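Local structure of oxidoreductase, zinc-binding dehydrogenase family (Myxococcus xanthus, 5K1S) at residues 254-259 with 276-281; 208-213 with 247-252; 47-52 with 140-145; 103-108 with 307-312. The protein is a zinc-containing medium-chain reductase involved in the alternative de novo biosynthesis of isovaleryl coenzyme A, probably acting as an NADP-dependent oxidoreductase. All blocks are in the same frame, centred on the assembly; numbering follows the deposited sequence.

Interaction 1: 254-259 with 276-281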
loop_
_atom_site.group_PDB
_atom_site.type_symbol
_atom_site.label_atom_id
_atom_site.label_comp_id
_atom_site.label_asym_id
_atom_site.label_seq_id
_atom_site.Cartn_x
_atom_site.Cartn_y
_atom_site.Cartn_z
ATOM N N ASP A 254 4.787 12.235 -7.364
ATOM C CA ASP A 254 4.834 11.985 -5.929
ATOM C C ASP A 254 3.779 10.968 -5.507
ATOM O O ASP A 254 4.051 10.099 -4.672
ATOM C CB ASP A 254 4.642 13.295 -5.163
ATOM C CG ASP A 254 5.711 14.320 -5.484
ATOM O OD1 ASP A 254 5.517 15.102 -6.438
ATOM O OD2 ASP A 254 6.744 14.343 -4.782
ATOM N N VAL A 255 2.578 11.064 -6.072
ATOM C CA VAL A 255 1.474 10.175 -5.734
ATOM C C VAL A 255 0.706 9.856 -7.008
ATOM O O VAL A 255 0.680 10.648 -7.955
ATOM C CB VAL A 255 0.544 10.801 -4.667
ATOM C CG1 VAL A 255 0.027 12.151 -5.133
ATOM C CG2 VAL A 255 -0.615 9.868 -4.329
ATOM N N ALA A 256 0.078 8.680 -7.029
ATOM C CA ALA A 256 -0.716 8.240 -8.166
ATOM C C ALA A 256 -2.053 7.709 -7.674
ATOM O O ALA A 256 -2.105 6.946 -6.704
ATOM C CB ALA A 256 0.016 7.161 -8.971
ATOM N N VAL A 257 -3.126 8.116 -8.343
ATOM C CA VAL A 257 -4.474 7.644 -8.049
ATOM C C VAL A 257 -4.809 6.599 -9.108
ATOM O O VAL A 257 -5.146 6.935 -10.247
ATOM C CB VAL A 257 -5.487 8.792 -8.041
ATOM C CG1 VAL A 257 -6.885 8.272 -7.742
ATOM C CG2 VAL A 257 -5.078 9.849 -7.025
ATOM N N GLU A 258 -4.720 5.325 -8.734
ATOM C CA GLU A 258 -4.910 4.221 -9.675
ATOM C C GLU A 258 -6.375 3.804 -9.650
ATOM O O GLU A 258 -6.792 3.000 -8.814
ATOM C CB GLU A 258 -3.990 3.056 -9.326
ATOM C CG GLU A 258 -4.135 1.854 -10.250
ATOM C CD GLU A 258 -3.835 2.187 -11.702
ATOM O OE1 GLU A 258 -2.657 2.084 -12.108
ATOM O OE2 GLU A 258 -4.776 2.555 -12.436
ATOM N N ILE A 259 -7.157 4.351 -10.577
ATOM C CA ILE A 259 -8.568 3.994 -10.700
ATOM C C ILE A 259 -8.757 2.805 -11.632
ATOM O O ILE A 259 -9.564 1.915 -11.357
ATOM C CB ILE A 259 -9.377 5.214 -11.183
ATOM C CG1 ILE A 259 -9.270 6.362 -10.175
ATOM C CG2 ILE A 259 -10.842 4.832 -11.406
ATOM C CD1 ILE A 259 -9.852 7.673 -10.669
ATOM N N GLY A 276 7.498 7.571 -3.856
ATOM C CA GLY A 276 6.125 7.860 -4.208
ATOM C C GLY A 276 5.164 6.818 -3.673
ATOM O O GLY A 276 5.544 5.711 -3.285
ATOM N N ARG A 277 3.884 7.184 -3.657
ATOM C CA ARG A 277 2.839 6.332 -3.108
ATOM C C ARG A 277 1.698 6.213 -4.107
ATOM O O ARG A 277 1.233 7.220 -4.649
ATOM C CB ARG A 277 2.329 6.883 -1.771
ATOM C CG ARG A 277 1.813 8.309 -1.838
ATOM C CD ARG A 277 1.693 8.916 -0.452
ATOM N NE ARG A 277 1.056 10.230 -0.485
ATOM C CZ ARG A 277 1.679 11.363 -0.793
ATOM N NH1 ARG A 277 2.969 11.359 -1.104
ATOM N NH2 ARG A 277 1.009 12.507 -0.794
ATOM N N VAL A 278 1.254 4.982 -4.347
ATOM C CA VAL A 278 0.159 4.689 -5.265
ATOM C C VAL A 278 -1.066 4.342 -4.433
ATOM O O VAL A 278 -1.033 3.405 -3.627
ATOM C CB VAL A 278 0.516 3.542 -6.222
ATOM C CG1 VAL A 278 -0.664 3.209 -7.130
ATOM C CG2 VAL A 278 1.740 3.905 -7.044
ATOM N N VAL A 279 -2.147 5.088 -4.631
ATOM C CA VAL A 279 -3.398 4.861 -3.921
ATOM C C VAL A 279 -4.329 4.114 -4.868
ATOM O O VAL A 279 -4.832 4.686 -5.841
ATOM C CB VAL A 279 -4.024 6.175 -3.439
ATOM C CG1 VAL A 279 -5.216 5.890 -2.538
ATOM C CG2 VAL A 279 -2.989 7.020 -2.707
ATOM N N VAL A 280 -4.559 2.836 -4.589
ATOM C CA VAL A 280 -5.353 1.979 -5.461
ATOM C C VAL A 280 -6.798 2.007 -4.982
ATOM O O VAL A 280 -7.081 1.711 -3.816
ATOM C CB VAL A 280 -4.808 0.544 -5.476
ATOM C CG1 VAL A 280 -5.551 -0.293 -6.510
ATOM C CG2 VAL A 280 -3.311 0.543 -5.756
ATOM N N VAL A 281 -7.713 2.359 -5.884
ATOM C CA VAL A 281 -9.136 2.375 -5.561
ATOM C C VAL A 281 -9.985 1.571 -6.535
ATOM O O VAL A 281 -11.121 1.200 -6.188
ATOM C CB VAL A 281 -9.650 3.832 -5.477
ATOM C CG1 VAL A 281 -9.507 4.542 -6.815
ATOM C CG2 VAL A 281 -11.097 3.878 -4.986
#

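Interaction 2: 208-213 with 247-252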
loop_
_atom_site.group_PDB
_atom_site.type_symbol
_atom_site.label_atom_id
_atom_site.label_comp_id
_atom_site.label_asym_id
_atom_site.label_seq_id
_atom_site.Cartn_x
_atom_site.Cartn_y
_atom_site.Cartn_z
ATOM N N GLY A 208 -3.876 22.467 -4.342
ATOM C CA GLY A 208 -2.602 23.046 -4.733
ATOM C C GLY A 208 -1.610 22.051 -5.296
ATOM O O GLY A 208 -0.410 22.150 -5.007
ATOM N N ALA A 209 -2.075 21.101 -6.100
ATOM C CA ALA A 209 -1.222 20.071 -6.672
ATOM C C ALA A 209 -1.328 20.082 -8.190
ATOM O O ALA A 209 -2.373 20.418 -8.756
ATOM C CB ALA A 209 -1.595 18.684 -6.139
ATOM N N ARG A 210 -0.228 19.715 -8.844
ATOM C CA ARG A 210 -0.207 19.583 -10.294
ATOM C C ARG A 210 -0.754 18.216 -10.682
ATOM O O ARG A 210 -0.295 17.188 -10.175
ATOM C CB ARG A 210 1.215 19.762 -10.821
ATOM C CG ARG A 210 1.335 19.742 -12.336
ATOM C CD ARG A 210 2.791 19.710 -12.766
ATOM N NE ARG A 210 2.939 19.571 -14.212
ATOM C CZ ARG A 210 4.086 19.292 -14.824
ATOM N NH1 ARG A 210 5.195 19.112 -14.119
ATOM N NH2 ARG A 210 4.123 19.185 -16.145
ATOM N N VAL A 211 -1.733 18.204 -11.582
ATOM C CA VAL A 211 -2.474 16.996 -11.928
ATOM C C VAL A 211 -2.073 16.557 -13.329
ATOM O O VAL A 211 -2.104 17.358 -14.272
ATOM C CB VAL A 211 -3.993 17.226 -11.841
ATOM C CG1 VAL A 211 -4.747 15.932 -12.124
ATOM C CG2 VAL A 211 -4.369 17.782 -10.473
ATOM N N ILE A 212 -1.701 15.286 -13.460
ATOM C CA ILE A 212 -1.420 14.660 -14.748
ATOM C C ILE A 212 -2.442 13.546 -14.926
ATOM O O ILE A 212 -2.402 12.538 -14.209
ATOM C CB ILE A 212 0.013 14.115 -14.828
ATOM C CG1 ILE A 212 1.021 15.255 -14.657
ATOM C CG2 ILE A 212 0.234 13.391 -16.159
ATOM C CD1 ILE A 212 2.469 14.802 -14.593
ATOM N N ALA A 213 -3.355 13.724 -15.876
ATOM C CA ALA A 213 -4.435 12.776 -16.114
ATOM C C ALA A 213 -4.088 11.859 -17.280
ATOM O O ALA A 213 -3.467 12.285 -18.257
ATOM C CB ALA A 213 -5.745 13.511 -16.403
ATOM N N ARG A 247 7.032 14.592 -19.102
ATOM C CA ARG A 247 6.303 15.768 -18.646
ATOM C C ARG A 247 6.655 16.175 -17.222
ATOM O O ARG A 247 6.237 17.252 -16.785
ATOM C CB ARG A 247 4.796 15.521 -18.747
ATOM C CG ARG A 247 4.265 15.529 -20.171
ATOM C CD ARG A 247 2.769 15.266 -20.213
ATOM N NE ARG A 247 2.204 15.517 -21.537
ATOM C CZ ARG A 247 2.265 14.665 -22.556
ATOM N NH1 ARG A 247 2.874 13.495 -22.420
ATOM N NH2 ARG A 247 1.719 14.988 -23.721
ATOM N N THR A 248 7.409 15.350 -16.491
ATOM C CA THR A 248 7.820 15.658 -15.126
ATOM C C THR A 248 9.321 15.901 -15.020
ATOM O O THR A 248 9.889 15.792 -13.927
ATOM C CB THR A 248 7.405 14.532 -14.177
ATOM O OG1 THR A 248 8.035 13.309 -14.577
ATOM C CG2 THR A 248 5.892 14.351 -14.187
ATOM N N GLN A 249 9.975 16.233 -16.133
ATOM C CA GLN A 249 11.417 16.483 -16.147
ATOM C C GLN A 249 12.189 15.260 -15.656
ATOM O O GLN A 249 13.215 15.378 -14.983
ATOM C CB GLN A 249 11.772 17.718 -15.315
ATOM C CG GLN A 249 10.995 18.973 -15.694
ATOM C CD GLN A 249 9.665 19.081 -14.972
ATOM O OE1 GLN A 249 9.553 18.736 -13.795
ATOM N NE2 GLN A 249 8.645 19.560 -15.677
ATOM N N GLY A 250 11.689 14.072 -15.994
ATOM C CA GLY A 250 12.345 12.838 -15.611
ATOM C C GLY A 250 12.326 12.530 -14.133
ATOM O O GLY A 250 12.997 11.587 -13.705
ATOM N N ALA A 251 11.574 13.289 -13.336
ATOM C CA ALA A 251 11.547 13.084 -11.894
ATOM C C ALA A 251 10.510 12.059 -11.459
ATOM O O ALA A 251 10.721 11.365 -10.457
ATOM C CB ALA A 251 11.274 14.410 -11.179
ATOM N N GLY A 252 9.405 11.941 -12.187
ATOM C CA GLY A 252 8.305 11.101 -11.763
ATOM C C GLY A 252 7.260 11.893 -11.006
ATOM O O GLY A 252 7.305 13.124 -10.909
#

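Interaction 3: 47-52 with 140-145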
loop_
_atom_site.group_PDB
_atom_site.type_symbol
_atom_site.label_atom_id
_atom_site.label_comp_id
_atom_site.label_asym_id
_atom_site.label_seq_id
_atom_site.Cartn_x
_atom_site.Cartn_y
_atom_site.Cartn_z
ATOM N N VAL A 47 -34.178 6.808 10.465
ATOM C CA VAL A 47 -34.783 7.993 9.870
ATOM C C VAL A 47 -35.517 7.569 8.606
ATOM O O VAL A 47 -35.022 6.731 7.844
ATOM C CB VAL A 47 -33.711 9.062 9.564
ATOM C CG1 VAL A 47 -34.140 9.982 8.430
ATOM C CG2 VAL A 47 -33.408 9.874 10.815
ATOM N N LEU A 48 -36.696 8.145 8.382
ATOM C CA LEU A 48 -37.462 7.908 7.165
ATOM C C LEU A 48 -37.171 9.030 6.177
ATOM O O LEU A 48 -37.372 10.207 6.494
ATOM C CB LEU A 48 -38.959 7.828 7.460
ATOM C CG LEU A 48 -39.874 7.622 6.247
ATOM C CD1 LEU A 48 -39.548 6.321 5.525
ATOM C CD2 LEU A 48 -41.333 7.642 6.664
ATOM N N LEU A 49 -36.704 8.664 4.988
ATOM C CA LEU A 49 -36.314 9.624 3.969
ATOM C C LEU A 49 -37.334 9.658 2.841
ATOM O O LEU A 49 -37.928 8.638 2.483
ATOM C CB LEU A 49 -34.938 9.285 3.388
ATOM C CG LEU A 49 -33.717 9.624 4.242
ATOM C CD1 LEU A 49 -32.467 9.072 3.585
ATOM C CD2 LEU A 49 -33.591 11.128 4.444
ATOM N N ARG A 50 -37.527 10.851 2.286
ATOM C CA ARG A 50 -38.341 11.049 1.091
ATOM C C ARG A 50 -37.366 11.227 -0.065
ATOM O O ARG A 50 -36.805 12.308 -0.261
ATOM C CB ARG A 50 -39.265 12.250 1.256
ATOM C CG ARG A 50 -40.460 12.266 0.316
ATOM C CD ARG A 50 -40.119 12.834 -1.050
ATOM N NE ARG A 50 -41.249 13.567 -1.618
ATOM C CZ ARG A 50 -41.496 14.856 -1.404
ATOM N NH1 ARG A 50 -40.692 15.580 -0.632
ATOM N NH2 ARG A 50 -42.554 15.430 -1.964
ATOM N N VAL A 51 -37.154 10.154 -0.823
ATOM C CA VAL A 51 -36.097 10.134 -1.826
ATOM C C VAL A 51 -36.487 11.045 -2.981
ATOM O O VAL A 51 -37.522 10.846 -3.628
ATOM C CB VAL A 51 -35.836 8.704 -2.317
ATOM C CG1 VAL A 51 -34.645 8.679 -3.269
ATOM C CG2 VAL A 51 -35.603 7.767 -1.135
ATOM N N HIS A 52 -35.655 12.053 -3.243
ATOM C CA HIS A 52 -35.827 12.915 -4.403
ATOM C C HIS A 52 -34.993 12.472 -5.594
ATOM O O HIS A 52 -35.315 12.841 -6.728
ATOM C CB HIS A 52 -35.461 14.363 -4.051
ATOM C CG HIS A 52 -36.461 15.041 -3.168
ATOM N ND1 HIS A 52 -37.542 15.736 -3.664
ATOM C CD2 HIS A 52 -36.543 15.129 -1.819
ATOM C CE1 HIS A 52 -38.246 16.225 -2.660
ATOM N NE2 HIS A 52 -37.661 15.871 -1.529
ATOM N N GLN A 140 -39.617 5.867 -3.603
ATOM C CA GLN A 140 -40.016 7.181 -3.111
ATOM C C GLN A 140 -39.557 7.425 -1.680
ATOM O O GLN A 140 -39.416 8.584 -1.277
ATOM C CB GLN A 140 -41.535 7.336 -3.189
ATOM C CG GLN A 140 -42.091 7.293 -4.600
ATOM C CD GLN A 140 -43.601 7.436 -4.635
ATOM O OE1 GLN A 140 -44.325 6.653 -4.021
ATOM N NE2 GLN A 140 -44.082 8.441 -5.356
ATOM N N PHE A 141 -39.320 6.364 -0.911
ATOM C CA PHE A 141 -38.961 6.480 0.493
ATOM C C PHE A 141 -37.972 5.382 0.850
ATOM O O PHE A 141 -37.832 4.387 0.135
ATOM C CB PHE A 141 -40.186 6.375 1.415
ATOM C CG PHE A 141 -41.256 7.387 1.129
ATOM C CD1 PHE A 141 -42.230 7.131 0.177
ATOM C CD2 PHE A 141 -41.301 8.584 1.824
ATOM C CE1 PHE A 141 -43.219 8.056 -0.084
ATOM C CE2 PHE A 141 -42.291 9.513 1.566
ATOM C CZ PHE A 141 -43.251 9.249 0.612
ATOM N N MET A 142 -37.291 5.569 1.977
ATOM C CA MET A 142 -36.365 4.568 2.489
ATOM C C MET A 142 -36.000 4.933 3.918
ATOM O O MET A 142 -35.912 6.114 4.266
ATOM C CB MET A 142 -35.099 4.474 1.627
ATOM C CG MET A 142 -34.207 5.706 1.686
ATOM S SD MET A 142 -32.800 5.616 0.558
ATOM C CE MET A 142 -31.883 4.248 1.262
ATOM N N VAL A 143 -35.796 3.910 4.732
ATOM C CA VAL A 143 -35.309 4.090 6.094
ATOM C C VAL A 143 -33.790 4.051 6.069
ATOM O O VAL A 143 -33.176 3.338 5.271
ATOM C CB VAL A 143 -35.899 3.020 7.036
ATOM C CG1 VAL A 143 -35.141 2.972 8.361
ATOM C CG2 VAL A 143 -37.366 3.313 7.290
ATOM N N ALA A 144 -33.176 4.826 6.955
ATOM C CA ALA A 144 -31.725 4.923 7.000
ATOM C C ALA A 144 -31.254 5.139 8.432
ATOM O O ALA A 144 -31.684 6.100 9.081
ATOM C CB ALA A 144 -31.239 6.069 6.113
ATOM N N PRO A 145 -30.385 4.280 8.966
ATOM C CA PRO A 145 -29.756 4.598 10.252
ATOM C C PRO A 145 -29.003 5.915 10.147
ATOM O O PRO A 145 -28.354 6.198 9.140
ATOM C CB PRO A 145 -28.808 3.416 10.492
ATOM C CG PRO A 145 -29.330 2.316 9.631
ATOM C CD PRO A 145 -29.932 2.982 8.438
#

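Interaction 4: 103-108 with 307-312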
loop_
_atom_site.group_PDB
_atom_site.type_symbol
_atom_site.label_atom_id
_atom_site.label_comp_id
_atom_site.label_asym_id
_atom_site.label_seq_id
_atom_site.Cartn_x
_atom_site.Cartn_y
_atom_site.Cartn_z
ATOM N N THR A 103 -27.393 9.139 1.436
ATOM C CA THR A 103 -26.953 7.871 2.001
ATOM C C THR A 103 -25.524 7.542 1.585
ATOM O O THR A 103 -25.075 7.883 0.487
ATOM C CB THR A 103 -27.877 6.736 1.559
ATOM O OG1 THR A 103 -27.903 6.670 0.128
ATOM C CG2 THR A 103 -29.293 6.948 2.086
ATOM N N LEU A 104 -24.809 6.871 2.485
ATOM C CA LEU A 104 -23.523 6.276 2.164
ATOM C C LEU A 104 -23.742 5.000 1.353
ATOM O O LEU A 104 -24.869 4.636 1.003
ATOM C CB LEU A 104 -22.735 5.977 3.438
ATOM C CG LEU A 104 -22.153 7.156 4.221
ATOM C CD1 LEU A 104 -21.636 6.681 5.565
ATOM C CD2 LEU A 104 -21.041 7.825 3.440
ATOM N N GLN A 105 -22.648 4.305 1.050
ATOM C CA GLN A 105 -22.755 3.012 0.385
ATOM C C GLN A 105 -23.073 1.909 1.388
ATOM O O GLN A 105 -24.000 1.118 1.179
ATOM C CB GLN A 105 -21.460 2.704 -0.366
ATOM C CG GLN A 105 -21.143 3.704 -1.476
ATOM C CD GLN A 105 -19.745 4.290 -1.378
ATOM O OE1 GLN A 105 -19.033 4.078 -0.399
ATOM N NE2 GLN A 105 -19.349 5.037 -2.400
ATOM N N ARG A 106 -22.322 1.851 2.486
ATOM C CA ARG A 106 -22.465 0.804 3.485
ATOM C C ARG A 106 -22.492 1.419 4.877
ATOM O O ARG A 106 -22.129 2.580 5.079
ATOM C CB ARG A 106 -21.323 -0.218 3.390
ATOM C CG ARG A 106 -19.944 0.393 3.598
ATOM C CD ARG A 106 -18.845 -0.652 3.554
ATOM N NE ARG A 106 -18.880 -1.556 4.701
ATOM C CZ ARG A 106 -18.442 -1.243 5.916
ATOM N NH1 ARG A 106 -17.944 -0.038 6.159
ATOM N NH2 ARG A 106 -18.508 -2.132 6.897
ATOM N N MET A 107 -22.918 0.613 5.844
ATOM C CA MET A 107 -23.006 1.045 7.227
ATOM C C MET A 107 -21.689 0.784 7.955
ATOM O O MET A 107 -20.720 0.270 7.390
ATOM C CB MET A 107 -24.163 0.335 7.933
ATOM C CG MET A 107 -25.539 0.873 7.575
ATOM S SD MET A 107 -25.702 2.639 7.894
ATOM C CE MET A 107 -25.378 2.709 9.655
ATOM N N SER A 108 -21.663 1.149 9.235
ATOM C CA SER A 108 -20.486 0.983 10.077
ATOM C C SER A 108 -20.946 1.051 11.525
ATOM O O SER A 108 -21.680 1.972 11.895
ATOM C CB SER A 108 -19.442 2.066 9.779
ATOM O OG SER A 108 -18.312 1.935 10.621
ATOM N N TYR A 307 -11.090 2.281 0.142
ATOM C CA TYR A 307 -12.363 1.601 -0.049
ATOM C C TYR A 307 -13.474 2.350 0.674
ATOM O O TYR A 307 -13.287 2.823 1.797
ATOM C CB TYR A 307 -12.283 0.154 0.460
ATOM C CG TYR A 307 -13.568 -0.635 0.318
ATOM C CD1 TYR A 307 -14.043 -1.009 -0.931
ATOM C CD2 TYR A 307 -14.295 -1.022 1.438
ATOM C CE1 TYR A 307 -15.212 -1.733 -1.064
ATOM C CE2 TYR A 307 -15.467 -1.749 1.316
ATOM C CZ TYR A 307 -15.921 -2.103 0.062
ATOM O OH TYR A 307 -17.087 -2.827 -0.064
ATOM N N ALA A 308 -14.626 2.460 0.014
ATOM C CA ALA A 308 -15.831 3.002 0.633
ATOM C C ALA A 308 -15.667 4.464 1.032
ATOM O O ALA A 308 -14.634 5.083 0.761
ATOM C CB ALA A 308 -16.216 2.165 1.855
ATOM N N THR A 309 -16.691 5.019 1.680
ATOM C CA THR A 309 -16.703 6.410 2.104
ATOM C C THR A 309 -17.282 6.489 3.509
ATOM O O THR A 309 -18.190 5.727 3.855
ATOM C CB THR A 309 -17.531 7.281 1.143
ATOM O OG1 THR A 309 -17.052 7.110 -0.196
ATOM C CG2 THR A 309 -17.440 8.754 1.524
ATOM N N THR A 310 -16.757 7.408 4.312
ATOM C CA THR A 310 -17.204 7.582 5.686
ATOM C C THR A 310 -18.232 8.704 5.778
ATOM O O THR A 310 -18.431 9.490 4.848
ATOM C CB THR A 310 -16.020 7.880 6.612
ATOM O OG1 THR A 310 -15.447 9.147 6.270
ATOM C CG2 THR A 310 -14.962 6.795 6.499
ATOM N N GLN A 311 -18.891 8.770 6.936
ATOM C CA GLN A 311 -19.901 9.798 7.161
ATOM C C GLN A 311 -19.287 11.191 7.097
ATOM O O GLN A 311 -19.911 12.133 6.593
ATOM C CB GLN A 311 -20.578 9.563 8.511
ATOM C CG GLN A 311 -21.878 10.314 8.701
ATOM C CD GLN A 311 -22.605 9.903 9.970
ATOM O OE1 GLN A 311 -21.983 9.652 11.003
ATOM N NE2 GLN A 311 -23.929 9.825 9.895
ATOM N N ALA A 312 -18.058 11.339 7.596
ATOM C CA ALA A 312 -17.392 12.636 7.549
ATOM C C ALA A 312 -16.970 12.990 6.130
ATOM O O ALA A 312 -17.114 14.141 5.702
ATOM C CB ALA A 312 -16.181 12.636 8.481
HETATM O O HOH W 1 -19.859 3.945 2.368
#

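Interaction 1: 254-259 with 276-281
Residues 254-259 and 276-281 pair as neighbouring parallel strands inside the six-stranded Rossmann sheet of the nucleotide-binding domain, joined by a beta-alpha-beta crossover through helix 262-270. Their short axes run 4.7 Å apart and diverge by only 16°. Five backbone hydrogen bonds alternate across the seam: Arg-277 N to Asp-254 O, Ala-256 N to Arg-277 O, Val-279 N to Ala-256 O, Glu-258 N to Val-279 O and Val-281 N to Glu-258 O. The central one, Val-279 N to Ala-256 O at 2.8 Å, arrives nearly end-on to the carbonyl.

On the sheet face carrying Val-255, Val-257, Arg-277 and Val-279, Val-255 CG2 rests 3.8 Å from Arg-277 CG and 4.0 Å from Val-279 CG2. Arg-277 swings its CG between backbone N and carbonyl carbon (chi1 56°), then runs extended to NE; this brings the guanidinium round so that Val-255 CB sits 4.1 Å above the centre of one face. Gly-179 O and a salt bridge to Glu-185 hold the charged end. Helix 165-178 packs on Val-257 and Val-279 of the same face.

Helix 262-270 packs on the opposite face, where Val-280 also meets Ile-297 of the second subunit. Here Ala-256 CB meets Val-278 CG2 at 4.2 Å, and Glu-258 CB meets Val-278 CG1 at 4.0 Å. Beyond CB, Glu-258 bends away to Thr-190, Gly-261 N and Thr-268.

The seam is thus apolar beside its backbone ladder, while the buried carboxylate and the guanidinium are satisfied by partners beyond it; Gly-261 N, a certain donor, would help to stabilise a charged carboxylate.

Interaction 2: 208-213 with 247-252
Arg-210 reaches from strand 210-215 to Arg-247, whose carbonyl lies at the C-terminal end of helix 240-247. The CB of Arg-210 points toward that helix end, and CG stands opposite the backbone N (chi1 -176°). From CG through CD to NE the chain stays extended, its methylenes running past Thr-186 of the adjacent strand. NE forms a salt bridge with Asp-230. NH2 donates to Arg-247 O at 2.9 Å, a bent bond (135° at the hydrogen) with the oxygen 29° out of the guanidinium plane, and it also pairs with Glu-231. NH1 lies 3.4 Å from Arg-247 O.

Two residues along the strand, Ile-212 CD1 meets Thr-248 CG2 at 3.5 Å, the two side chains slanting past each other. Thr-248 is turned so that this methyl faces the strand while OG1 serves the loop: it accepts from Gly-252 N (3.1 Å) and binds Val-244 O in the last helical turn. A type I' turn from Thr-248 to Ala-251, closed by Ala-251 N on Thr-248 O, redirects the chain toward strand 253-258.

The guanidinium therefore joins two carboxylates to a helix-end carbonyl, whose partial negative charge probably suits the cation, while a small apolar pair fills in alongside.

Interaction 3: 47-52 with 140-145
An antiparallel strand pair of the GroES-like domain, strand 46-56 against strand 141-145, sets Val-47 to Val-51 against Ala-144 back to Gln-140. Val-47 with Ala-144 and Leu-49 with Met-142 are hydrogen-bonded pairs, though Val-47 N to Ala-144 O is weak; Leu-48 with Val-143 and Arg-50 with Phe-141 are non-hydrogen-bonded ones. Leu-49 N reaches Met-142 O at 2.8 Å. At the end of the ladder Val-51 N meets Gln-140 O from above the carbonyl plane, 46° out of it.

Met-142, Leu-49, Val-51 and Ala-144 form an apolar group. Met-142 CG touches both Val-51 CG2 (3.8 Å) and Leu-49 CB (4.0 Å), while Leu-49 CD1 turns to Ala-144 CB at 4.1 Å. On the face of Leu-48 and Arg-50, Leu-48 CD1 touches Val-143 CG2 at 4.1 Å. Phe-141 CE2 comes to 3.5 Å from Arg-50 CG, which meets the ring obliquely. Arg-50 then bends at chi2 (-83°), carrying CD over one face of the His-52 ring, itself stacked with Trp-158.

Backbone bonds thus set the register, one side is apolar, the thioether of Met-142 included, and packs against Thr-103, and on the other the arginine's methylenes supply apolar surface to two rings.

Interaction 4: 103-108 with 307-312
The Tyr-307 ring is met obliquely by Arg-106: CD lies 4.2 Å from CE2, and the guanidinium plane is turned 42° from the ring. Arg-106 CD is equally close to Ala-308 CB, while its NH1 bonds Asn-120 O beside the four-cysteine zinc lobe. The second flat group, the Gln-105 amide, presents OE1 to the backbone of the other segment, 3.5 Å from Ala-308 CA; a bend at chi2 (127°) turns the amide there. A water ties the two loops together, donating to Gln-105 OE1 (2.9 Å) and to Thr-309 O (2.9 Å) and accepting from Arg-106 N. Leu-104 completes the contact with a forked tip: CD2 rests 3.4 Å from Thr-310 O, and CD1 is 3.7 Å from Gln-311 N.

Gln-105 also packs on Cys-166, and its side chain is about 4 Å from the zinc ion held by Cys-57, His-79 and Cys-166, so this loop lines that metal site. The contact joins the loop after strand 100-103 of the GroES-like domain to the link between strand 302-305 and helix 311-323, with Thr-310 as N-cap. Helix 165-178 packs on Leu-104, Gln-105 and Thr-309, and Tyr-307 N bonds Glu-300 of the second subunit.

Overall arrangement
Interaction 1 pairs two strands of the Rossmann sheet, and interaction 2 packs the loop after helix 240-247 on another strand of it; their centres are 13 Å apart. Interaction 3 belongs to the GroES-like domain on the opposite side of the chain's centre, its centre 35 Å from that of interaction 1. Interaction 4 bridges the two halves: nearest atoms lie about 5 Å from interaction 1, and it touches interaction 3 directly, Met-142 CE meeting Thr-103 CG2 at 3.8 Å and Pro-145 CB meeting Met-107 CE at 3.6 Å. The zinc site lined by interaction 4 is about 11 Å from the side chain of Val-281 and about 13 Å from that of Met-142; interaction 2 stands away from it.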